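Type II restriction enzyme NlaIV (PDB 6QM2) recognises the double-stranded DNA sequence 5'-GGNNCC-3' and cleaves it after the third nucleotide, leaving blunt ends with 5'-phosphates. Local coordinates at residues K15-E20 / K141-K146; E52-W57 / E87-K92; F65-N70 / P75-N80. All coordinates share one frame; numbering follows the deposited sequence.

Overall arrangement
All three contacts touch one mixed sheet, with strand order 66-67, 77-78, 88-95, 124-132, 138-147. Interaction 1 sets helix 9-18 on strand 138-147, the outermost strand at one end. Interaction 2 sets helix 44-60 on the central strand 88-95. Interaction 3 is the hairpin 66-67/77-78 at the other end. Along the chain, interaction 3 is nested inside interaction 2, and 2 inside 1. Centres of 1 and 2 lie about 12 Å apart, those of 2 and 3 about 8 Å, those of 1 and 3 about 20 Å. Interactions 2 and 3 bring together D76, E90 and K92, consistent with the PD-(D/E)XK nuclease signature. Both helices pack on one face of the sheet; E90 and K92 point to the other.

Interaction 1 of 3, residues K15-E20 / K141-K146; sequences KLLDEE and KDLWLK
L143 touches two leucines of the helix segment, L16 and L17, with its CD2 methyl. The two touches differ in direction. L16 and L143 both leave their backbones toward the other segment, and the near atom of L16 is its first carbon: L16 CB lies 4.2 Å from L143 CD2. The branched end of L16 turns elsewhere, to W53, L54 and W57 of helix 44-60. L17 starts out pointing past the strand, but its end swings nearer. There L17 CD1 comes within 4.1 Å of L143 CD2. The L17 and L143 chains run past one another in opposite senses, touching through one methyl each. In L143 the CG stands anti to the backbone N (chi1 -168°), which carries the CD2 branch out from the strand to the helix.

The contact is pure apolar packing of helix 9-18 against strand 138-147, an edge strand of the mixed sheet within this chain of a PD-(D/E)XK-clan enzyme. Around L143 the layer is completed by F13 of the same helix, I22 and F128. The strand alternates: L143 faces the helix, while D142 and W144 point to the other side. There D142 CB sits over one face of the W144 ring, toward its rim. A classic beta bulge, in which K141 and D142 both face G129, lies just ahead of L143.

K15 O accepts two backbone bonds, from E19 N at 2.8 Å and from E20 N at 3.1 Å. The two donors come from opposite faces of its plane. E20 instead serves other partners with its side chain: OE1 forms a salt bridge with R61, and OE2 accepts a hydrogen bond from D35 N of the second subunit.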
loop_
_atom_site.group_PDB
_atom_site.type_symbol
_atom_site.label_atom_id
_atom_site.label_comp_id
_atom_site.label_asym_id
_atom_site.label_seq_id
_atom_site.Cartn_x
_atom_site.Cartn_y
_atom_site.Cartn_z
ATOM N N LYS A 15 -1.799 27.378 14.523
ATOM C CA LYS A 15 -0.341 27.278 14.621
ATOM C C LYS A 15 0.256 26.724 13.326
ATOM O O LYS A 15 1.198 27.303 12.785
ATOM C CB LYS A 15 0.092 26.430 15.825
ATOM C CG LYS A 15 1.586 26.499 16.100
ATOM C CD LYS A 15 1.979 25.919 17.453
ATOM C CE LYS A 15 3.389 26.358 17.830
ATOM N NZ LYS A 15 4.052 25.443 18.797
ATOM N N LEU A 16 -0.304 25.621 12.827
ATOM C CA LEU A 16 0.110 25.051 11.535
ATOM C C LEU A 16 -0.016 26.053 10.387
ATOM O O LEU A 16 0.842 26.113 9.507
ATOM C CB LEU A 16 -0.713 23.803 11.194
ATOM C CG LEU A 16 -0.459 22.542 12.021
ATOM C CD1 LEU A 16 -1.555 21.520 11.757
ATOM C CD2 LEU A 16 0.913 21.951 11.726
ATOM N N LEU A 17 -1.084 26.843 10.409
ATOM C CA LEU A 17 -1.383 27.766 9.319
ATOM C C LEU A 17 -0.413 28.963 9.295
ATOM O O LEU A 17 0.096 29.319 8.228
ATOM C CB LEU A 17 -2.848 28.234 9.407
ATOM C CG LEU A 17 -3.633 28.398 8.104
ATOM C CD1 LEU A 17 -3.670 27.103 7.305
ATOM C CD2 LEU A 17 -5.047 28.867 8.416
ATOM N N ASP A 18 -0.144 29.546 10.468
ATOM C CA ASP A 18 0.639 30.795 10.597
ATOM C C ASP A 18 2.111 30.607 10.987
ATOM O O ASP A 18 2.987 31.299 10.463
ATOM C CB ASP A 18 -0.015 31.715 11.634
ATOM C CG ASP A 18 -1.494 31.950 11.368
ATOM O OD1 ASP A 18 -1.905 31.972 10.186
ATOM O OD2 ASP A 18 -2.246 32.116 12.349
ATOM N N GLU A 19 2.369 29.681 11.909
ATOM C CA GLU A 19 3.695 29.498 12.508
ATOM C C GLU A 19 4.539 28.483 11.721
ATOM O O GLU A 19 5.703 28.741 11.415
ATOM C CB GLU A 19 3.533 29.071 13.974
ATOM C CG GLU A 19 4.634 29.539 14.915
ATOM C CD GLU A 19 4.238 29.455 16.385
ATOM O OE1 GLU A 19 3.108 29.870 16.740
ATOM O OE2 GLU A 19 5.067 28.985 17.195
ATOM N N GLU A 20 3.944 27.334 11.406
ATOM C CA GLU A 20 4.560 26.327 10.526
ATOM C C GLU A 20 4.577 26.783 9.062
ATOM O O GLU A 20 5.486 26.415 8.316
ATOM C CB GLU A 20 3.802 24.993 10.641
ATOM C CG GLU A 20 4.336 23.829 9.811
ATOM C CD GLU A 20 5.700 23.354 10.259
ATOM O OE1 GLU A 20 5.885 23.114 11.470
ATOM O OE2 GLU A 20 6.586 23.205 9.395
ATOM N N LYS A 141 -2.108 21.746 -0.195
ATOM C CA LYS A 141 -2.845 22.783 -0.934
ATOM C C LYS A 141 -3.922 23.467 -0.090
ATOM O O LYS A 141 -4.119 24.675 -0.204
ATOM C CB LYS A 141 -3.468 22.213 -2.217
ATOM C CG LYS A 141 -2.454 21.926 -3.323
ATOM C CD LYS A 141 -3.127 21.600 -4.653
ATOM C CE LYS A 141 -3.611 22.850 -5.382
ATOM N NZ LYS A 141 -4.726 22.558 -6.326
ATOM N N ASP A 142 -4.618 22.689 0.739
ATOM C CA ASP A 142 -5.639 23.209 1.653
ATOM C C ASP A 142 -5.526 22.561 3.035
ATOM O O ASP A 142 -5.015 21.446 3.172
ATOM C CB ASP A 142 -7.038 22.941 1.092
ATOM C CG ASP A 142 -7.394 23.847 -0.074
ATOM O OD1 ASP A 142 -7.342 25.082 0.093
ATOM O OD2 ASP A 142 -7.754 23.322 -1.152
ATOM N N LEU A 143 -5.997 23.283 4.050
ATOM C CA LEU A 143 -6.138 22.749 5.407
ATOM C C LEU A 143 -7.463 23.228 5.990
ATOM O O LEU A 143 -7.828 24.395 5.828
ATOM C CB LEU A 143 -4.973 23.190 6.297
ATOM C CG LEU A 143 -4.843 22.467 7.646
ATOM C CD1 LEU A 143 -4.360 21.035 7.463
ATOM C CD2 LEU A 143 -3.904 23.206 8.588
ATOM N N TRP A 144 -8.178 22.321 6.655
ATOM C CA TRP A 144 -9.465 22.631 7.279
ATOM C C TRP A 144 -9.534 22.105 8.707
ATOM O O TRP A 144 -8.892 21.105 9.040
ATOM C CB TRP A 144 -10.614 21.991 6.501
ATOM C CG TRP A 144 -10.828 22.489 5.107
ATOM C CD1 TRP A 144 -11.543 23.588 4.728
ATOM C CD2 TRP A 144 -10.371 21.870 3.899
ATOM N NE1 TRP A 144 -11.547 23.702 3.358
ATOM C CE2 TRP A 144 -10.834 22.663 2.824
ATOM C CE3 TRP A 144 -9.607 20.728 3.619
ATOM C CZ2 TRP A 144 -10.557 22.349 1.489
ATOM C CZ3 TRP A 144 -9.334 20.415 2.289
ATOM C CH2 TRP A 144 -9.810 21.222 1.242
ATOM N N LEU A 145 -10.320 22.796 9.533
ATOM C CA LEU A 145 -10.756 22.292 10.836
ATOM C C LEU A 145 -12.278 22.339 10.841
ATOM O O LEU A 145 -12.867 23.422 10.828
ATOM C CB LEU A 145 -10.184 23.132 11.982
ATOM C CG LEU A 145 -10.378 22.552 13.391
ATOM C CD1 LEU A 145 -9.532 21.301 13.599
ATOM C CD2 LEU A 145 -10.050 23.593 14.446
ATOM N N LYS A 146 -12.905 21.164 10.830
ATOM C CA LYS A 146 -14.359 21.054 10.687
ATOM C C LYS A 146 -14.941 20.041 11.674
ATOM O O LYS A 146 -14.225 19.178 12.188
ATOM C CB LYS A 146 -14.711 20.631 9.255
ATOM C CG LYS A 146 -14.276 21.602 8.159
ATOM C CD LYS A 146 -15.346 22.643 7.860
ATOM C CE LYS A 146 -14.749 23.909 7.268
ATOM N NZ LYS A 146 -15.810 24.885 6.901
#

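Interaction 2 of 3, residues E52-W57 / E87-K92; sequences EWLGGW and ELLEVK. With K (potassium ion), chain C.
The E90-V91-K92 strand of the presumed PD-(D/E)XK nuclease site lays its inner face, L89 and V91, against L54 of helix 44-60. One methyl does all the touching from the helix: L54 CD2 is 4.0 Å from L89 CD2 and 3.4 Å from V91 CG2. L54 and L89 reach toward each other tip to tip. V91 is met at a slant instead, by the CG2 branch that stands beside its backbone N. In L54 the CG lies anti to the backbone N (chi1 -167°), which extends the leucine from the helix toward the sheet. F77 and L126, on the neighbouring strands, complete this buried apolar patch.

Side chains alternate along the strand. L89 and V91 face the helix, and E90 and K92 emerge on the other side. There E90 OE2 lies 3.3 Å from a potassium ion, a long metal contact. A water and I104 O are further ligands of the ion. K92 NZ is 3.8 Å from E90 OE2, a long salt bridge, and also hydrogen-bonds to D103 O. Both side chains bend at their second torsion, which folds the lysine back beside the glutamate. D76, just ahead of strand 77-78, accepts a hydrogen bond from V91 N on OD2, which lies close to E90 OE1.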
loop_
_atom_site.group_PDB
_atom_site.type_symbol
_atom_site.label_atom_id
_atom_site.label_comp_id
_atom_site.label_asym_id
_atom_site.label_seq_id
_atom_site.Cartn_x
_atom_site.Cartn_y
_atom_site.Cartn_z
ATOM N N GLU A 52 0.622 10.383 10.960
ATOM C CA GLU A 52 1.841 10.056 11.712
ATOM C C GLU A 52 2.725 11.295 11.874
ATOM O O GLU A 52 3.347 11.488 12.920
ATOM C CB GLU A 52 2.657 8.949 11.018
ATOM C CG GLU A 52 1.913 7.662 10.670
ATOM C CD GLU A 52 1.312 6.977 11.877
ATOM O OE1 GLU A 52 2.079 6.367 12.649
ATOM O OE2 GLU A 52 0.074 7.040 12.044
ATOM N N TRP A 53 2.780 12.113 10.824
ATOM C CA TRP A 53 3.573 13.343 10.805
ATOM C C TRP A 53 3.083 14.382 11.804
ATOM O O TRP A 53 3.897 15.026 12.469
ATOM C CB TRP A 53 3.585 13.950 9.396
ATOM C CG TRP A 53 4.273 15.275 9.305
ATOM C CD1 TRP A 53 5.597 15.496 9.068
ATOM C CD2 TRP A 53 3.671 16.564 9.454
ATOM N NE1 TRP A 53 5.858 16.842 9.057
ATOM C CE2 TRP A 53 4.693 17.522 9.291
ATOM C CE3 TRP A 53 2.366 17.001 9.712
ATOM C CZ2 TRP A 53 4.450 18.899 9.372
ATOM C CZ3 TRP A 53 2.124 18.374 9.790
ATOM C CH2 TRP A 53 3.164 19.305 9.622
ATOM N N LEU A 54 1.766 14.565 11.889
ATOM C CA LEU A 54 1.188 15.454 12.895
ATOM C C LEU A 54 1.549 14.959 14.293
ATOM O O LEU A 54 1.869 15.759 15.166
ATOM C CB LEU A 54 -0.327 15.564 12.749
ATOM C CG LEU A 54 -0.958 16.702 13.554
ATOM C CD1 LEU A 54 -0.675 18.048 12.906
ATOM C CD2 LEU A 54 -2.455 16.494 13.701
ATOM N N GLY A 55 1.510 13.640 14.485
ATOM C CA GLY A 55 2.038 13.000 15.691
ATOM C C GLY A 55 3.448 13.456 16.030
ATOM O O GLY A 55 3.715 13.873 17.153
ATOM N N GLY A 56 4.341 13.396 15.045
ATOM C CA GLY A 56 5.714 13.877 15.201
ATOM C C GLY A 56 5.826 15.375 15.437
ATOM O O GLY A 56 6.683 15.817 16.196
ATOM N N TRP A 57 4.968 16.150 14.776
ATOM C CA TRP A 57 4.927 17.614 14.932
ATOM C C TRP A 57 4.462 18.040 16.318
ATOM O O TRP A 57 5.014 18.973 16.897
ATOM C CB TRP A 57 3.999 18.223 13.880
ATOM C CG TRP A 57 3.823 19.713 13.944
ATOM C CD1 TRP A 57 4.544 20.648 13.268
ATOM C CD2 TRP A 57 2.829 20.432 14.688
ATOM N NE1 TRP A 57 4.074 21.908 13.549
ATOM C CE2 TRP A 57 3.022 21.807 14.420
ATOM C CE3 TRP A 57 1.799 20.050 15.561
ATOM C CZ2 TRP A 57 2.224 22.807 14.992
ATOM C CZ3 TRP A 57 1.000 21.049 16.132
ATOM C CH2 TRP A 57 1.222 22.410 15.843
ATOM N N GLU A 87 -11.858 17.905 23.747
ATOM C CA GLU A 87 -10.628 18.253 23.025
ATOM C C GLU A 87 -10.103 17.060 22.201
ATOM O O GLU A 87 -8.929 16.683 22.293
ATOM C CB GLU A 87 -9.557 18.798 23.995
ATOM C CG GLU A 87 -10.056 19.809 25.032
ATOM C CD GLU A 87 -10.788 21.001 24.432
ATOM O OE1 GLU A 87 -10.358 21.498 23.372
ATOM O OE2 GLU A 87 -11.793 21.453 25.027
ATOM N N LEU A 88 -10.998 16.483 21.397
ATOM C CA LEU A 88 -10.723 15.276 20.603
ATOM C C LEU A 88 -10.420 15.641 19.147
ATOM O O LEU A 88 -11.159 16.419 18.539
ATOM C CB LEU A 88 -11.922 14.330 20.659
ATOM C CG LEU A 88 -12.461 13.992 22.052
ATOM C CD1 LEU A 88 -13.661 13.063 21.963
ATOM C CD2 LEU A 88 -11.373 13.370 22.907
ATOM N N LEU A 89 -9.350 15.062 18.596
ATOM C CA LEU A 89 -8.861 15.407 17.257
ATOM C C LEU A 89 -8.790 14.181 16.340
ATOM O O LEU A 89 -8.176 13.172 16.694
ATOM C CB LEU A 89 -7.476 16.044 17.368
ATOM C CG LEU A 89 -6.823 16.568 16.083
ATOM C CD1 LEU A 89 -7.682 17.636 15.420
ATOM C CD2 LEU A 89 -5.429 17.099 16.381
ATOM N N GLU A 90 -9.427 14.283 15.171
ATOM C CA GLU A 90 -9.313 13.292 14.093
ATOM C C GLU A 90 -8.539 13.945 12.945
ATOM O O GLU A 90 -8.877 15.053 12.522
ATOM C CB GLU A 90 -10.709 12.858 13.617
ATOM C CG GLU A 90 -10.735 11.788 12.520
ATOM C CD GLU A 90 -10.514 10.364 13.010
ATOM O OE1 GLU A 90 -10.291 10.153 14.218
ATOM O OE2 GLU A 90 -10.569 9.437 12.168
ATOM N N VAL A 91 -7.504 13.261 12.453
ATOM C CA VAL A 91 -6.746 13.720 11.286
ATOM C C VAL A 91 -7.203 12.956 10.049
ATOM O O VAL A 91 -7.288 11.726 10.072
ATOM C CB VAL A 91 -5.230 13.517 11.457
ATOM C CG1 VAL A 91 -4.472 14.032 10.232
ATOM C CG2 VAL A 91 -4.747 14.214 12.720
ATOM N N LYS A 92 -7.482 13.705 8.980
ATOM C CA LYS A 92 -7.886 13.152 7.687
ATOM C C LYS A 92 -7.049 13.760 6.569
ATOM O O LYS A 92 -6.643 14.923 6.641
ATOM C CB LYS A 92 -9.370 13.431 7.424
ATOM C CG LYS A 92 -10.328 12.705 8.356
ATOM C CD LYS A 92 -10.139 11.204 8.256
ATOM C CE LYS A 92 -11.302 10.427 8.830
ATOM N NZ LYS A 92 -11.131 8.997 8.469
HETATM K K K C . -12.203 6.657 11.421
HETATM O O HOH W 1 -13.452 4.730 9.303
#

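Interaction 3 of 3, residues F65-N70 / P75-N80; sequences FDVSTN and PDFFLN. With NA (sodium ion), chain B.
F77 passes its side chain from strand 77-78 along F65, D66 and V67 of the segment 65-70. F77 CB lies 3.9 Å from D66 O. Further out, F77 CD1 reaches F65 CD1 at 3.8 Å. Next along the same side of the ring, F77 CE1 meets V67 CG1 at 3.9 Å, with that methyl at the ring edge. F65 and F77 lie side by side and point the same way. Yet their rings are T-shaped: the edge of F77 is directed toward the face of F65, with centroids 5.3 Å apart and planes at 75°. The CD2-CE2 edge of the F77 ring packs on L54, L89 and V91.

The backbone beneath is a beta hairpin. D66 and F78 form its antiparallel hydrogen-bonded pair: F78 N donates to D66 O (2.9 Å) and D66 N to F78 O (3.0 Å). V67 and F77 are the neighbouring non-hydrogen-bonded pair, and S68 N adds a bond to D76 O. D66 and F78 occupy the other sheet face, where D66 forms salt bridges with R84 and K81. P75 CG covers one face of the F78 ring, near its rim. D76 and F77 both face L89, a classic beta bulge in the second strand.

At the loop end of the hairpin a sodium ion is bound. S68 turns OG to the far side of CB from its backbone N (chi1 177°), which brings S68 OG to the ion at 2.5 Å, and N70 O binds it at 2.2 Å. P75 O, M73 O and a water complete the ligands, and the peptide bond before P75 is cis. That water donates to D76 OD1, while the other oxygen of D76 faces V91 of strand 88-95.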
loop_
_atom_site.group_PDB
_atom_site.type_symbol
_atom_site.label_atom_id
_atom_site.label_comp_id
_atom_site.label_asym_id
_atom_site.label_seq_id
_atom_site.Cartn_x
_atom_site.Cartn_y
_atom_site.Cartn_z
ATOM N N PHE A 65 -0.544 15.121 24.522
ATOM C CA PHE A 65 -1.617 14.300 23.934
ATOM C C PHE A 65 -1.493 12.808 24.230
ATOM O O PHE A 65 -0.430 12.322 24.612
ATOM C CB PHE A 65 -1.691 14.480 22.407
ATOM C CG PHE A 65 -0.495 13.937 21.668
ATOM C CD1 PHE A 65 -0.449 12.605 21.266
ATOM C CD2 PHE A 65 0.583 14.759 21.370
ATOM C CE1 PHE A 65 0.653 12.105 20.592
ATOM C CE2 PHE A 65 1.686 14.265 20.695
ATOM C CZ PHE A 65 1.722 12.938 20.306
ATOM N N ASP A 66 -2.598 12.100 24.023
ATOM C CA ASP A 66 -2.620 10.639 23.968
ATOM C C ASP A 66 -3.068 10.197 22.581
ATOM O O ASP A 66 -3.708 10.958 21.852
ATOM C CB ASP A 66 -3.575 10.060 25.020
ATOM C CG ASP A 66 -2.972 10.021 26.412
ATOM O OD1 ASP A 66 -1.732 9.937 26.544
ATOM O OD2 ASP A 66 -3.755 10.061 27.385
ATOM N N VAL A 67 -2.730 8.956 22.235
ATOM C CA VAL A 67 -3.098 8.364 20.944
ATOM C C VAL A 67 -4.205 7.341 21.129
ATOM O O VAL A 67 -4.303 6.685 22.170
ATOM C CB VAL A 67 -1.902 7.706 20.212
ATOM C CG1 VAL A 67 -0.917 8.773 19.754
ATOM C CG2 VAL A 67 -1.203 6.648 21.069
ATOM N N SER A 68 -5.030 7.208 20.101
ATOM C CA SER A 68 -6.151 6.287 20.124
ATOM C C SER A 68 -5.706 4.883 19.744
ATOM O O SER A 68 -4.981 4.697 18.769
ATOM C CB SER A 68 -7.220 6.762 19.158
ATOM O OG SER A 68 -8.313 5.858 19.105
ATOM N N THR A 69 -6.169 3.901 20.511
ATOM C CA THR A 69 -5.857 2.492 20.270
ATOM C C THR A 69 -6.820 1.820 19.269
ATOM O O THR A 69 -6.603 0.669 18.886
ATOM C CB THR A 69 -5.875 1.702 21.596
ATOM O OG1 THR A 69 -7.203 1.690 22.137
ATOM C CG2 THR A 69 -4.920 2.332 22.615
ATOM N N ASN A 70 -7.873 2.534 18.860
ATOM C CA ASN A 70 -8.895 2.029 17.945
ATOM C C ASN A 70 -8.815 2.816 16.635
ATOM O O ASN A 70 -9.125 4.005 16.619
ATOM C CB ASN A 70 -10.275 2.201 18.605
ATOM C CG ASN A 70 -11.420 1.621 17.783
ATOM O OD1 ASN A 70 -11.228 1.070 16.698
ATOM N ND2 ASN A 70 -12.630 1.742 18.315
ATOM N N PRO A 75 -11.580 9.380 18.193
ATOM C CA PRO A 75 -10.642 10.280 17.525
ATOM C C PRO A 75 -9.295 9.602 17.254
ATOM O O PRO A 75 -9.156 8.400 17.482
ATOM C CB PRO A 75 -10.472 11.392 18.558
ATOM C CG PRO A 75 -10.558 10.672 19.866
ATOM C CD PRO A 75 -11.377 9.419 19.652
ATOM N N ASP A 76 -8.333 10.365 16.745
ATOM C CA ASP A 76 -6.953 9.901 16.592
ATOM C C ASP A 76 -6.103 10.365 17.769
ATOM O O ASP A 76 -5.293 9.595 18.292
ATOM C CB ASP A 76 -6.347 10.404 15.274
ATOM C CG ASP A 76 -7.014 9.793 14.045
ATOM O OD1 ASP A 76 -7.287 8.572 14.046
ATOM O OD2 ASP A 76 -7.252 10.540 13.067
ATOM N N PHE A 77 -6.283 11.622 18.174
ATOM C CA PHE A 77 -5.565 12.196 19.311
ATOM C C PHE A 77 -6.512 12.731 20.378
ATOM O O PHE A 77 -7.556 13.309 20.065
ATOM C CB PHE A 77 -4.665 13.333 18.846
ATOM C CG PHE A 77 -3.645 12.924 17.825
ATOM C CD1 PHE A 77 -2.590 12.089 18.181
ATOM C CD2 PHE A 77 -3.724 13.381 16.514
ATOM C CE1 PHE A 77 -1.639 11.710 17.248
ATOM C CE2 PHE A 77 -2.774 13.007 15.578
ATOM C CZ PHE A 77 -1.731 12.172 15.944
ATOM N N PHE A 78 -6.126 12.526 21.636
ATOM C CA PHE A 78 -6.770 13.158 22.786
ATOM C C PHE A 78 -5.898 14.330 23.240
ATOM O O PHE A 78 -4.848 14.112 23.841
ATOM C CB PHE A 78 -6.900 12.159 23.932
ATOM C CG PHE A 78 -7.754 10.969 23.616
ATOM C CD1 PHE A 78 -9.126 11.013 23.815
ATOM C CD2 PHE A 78 -7.187 9.790 23.155
ATOM C CE1 PHE A 78 -9.926 9.909 23.546
ATOM C CE2 PHE A 78 -7.979 8.679 22.884
ATOM C CZ PHE A 78 -9.352 8.738 23.079
ATOM N N LEU A 79 -6.324 15.561 22.962
ATOM C CA LEU A 79 -5.525 16.754 23.306
ATOM C C LEU A 79 -5.553 17.149 24.800
ATOM O O LEU A 79 -4.786 18.022 25.223
ATOM C CB LEU A 79 -5.950 17.949 22.445
ATOM C CG LEU A 79 -5.830 17.754 20.932
ATOM C CD1 LEU A 79 -6.409 18.954 20.193
ATOM C CD2 LEU A 79 -4.379 17.516 20.529
ATOM N N ASN A 80 -6.436 16.518 25.577
ATOM C CA ASN A 80 -6.538 16.721 27.018
ATOM C C ASN A 80 -6.375 15.356 27.698
ATOM O O ASN A 80 -7.295 14.534 27.676
ATOM C CB ASN A 80 -7.901 17.349 27.331
ATOM C CG ASN A 80 -8.031 17.824 28.768
ATOM O OD1 ASN A 80 -7.455 17.250 29.696
ATOM N ND2 ASN A 80 -8.820 18.872 28.959
HETATM NA NA NA B . -9.796 6.037 17.049
HETATM O O HOH W 2 -7.647 6.271 15.753
#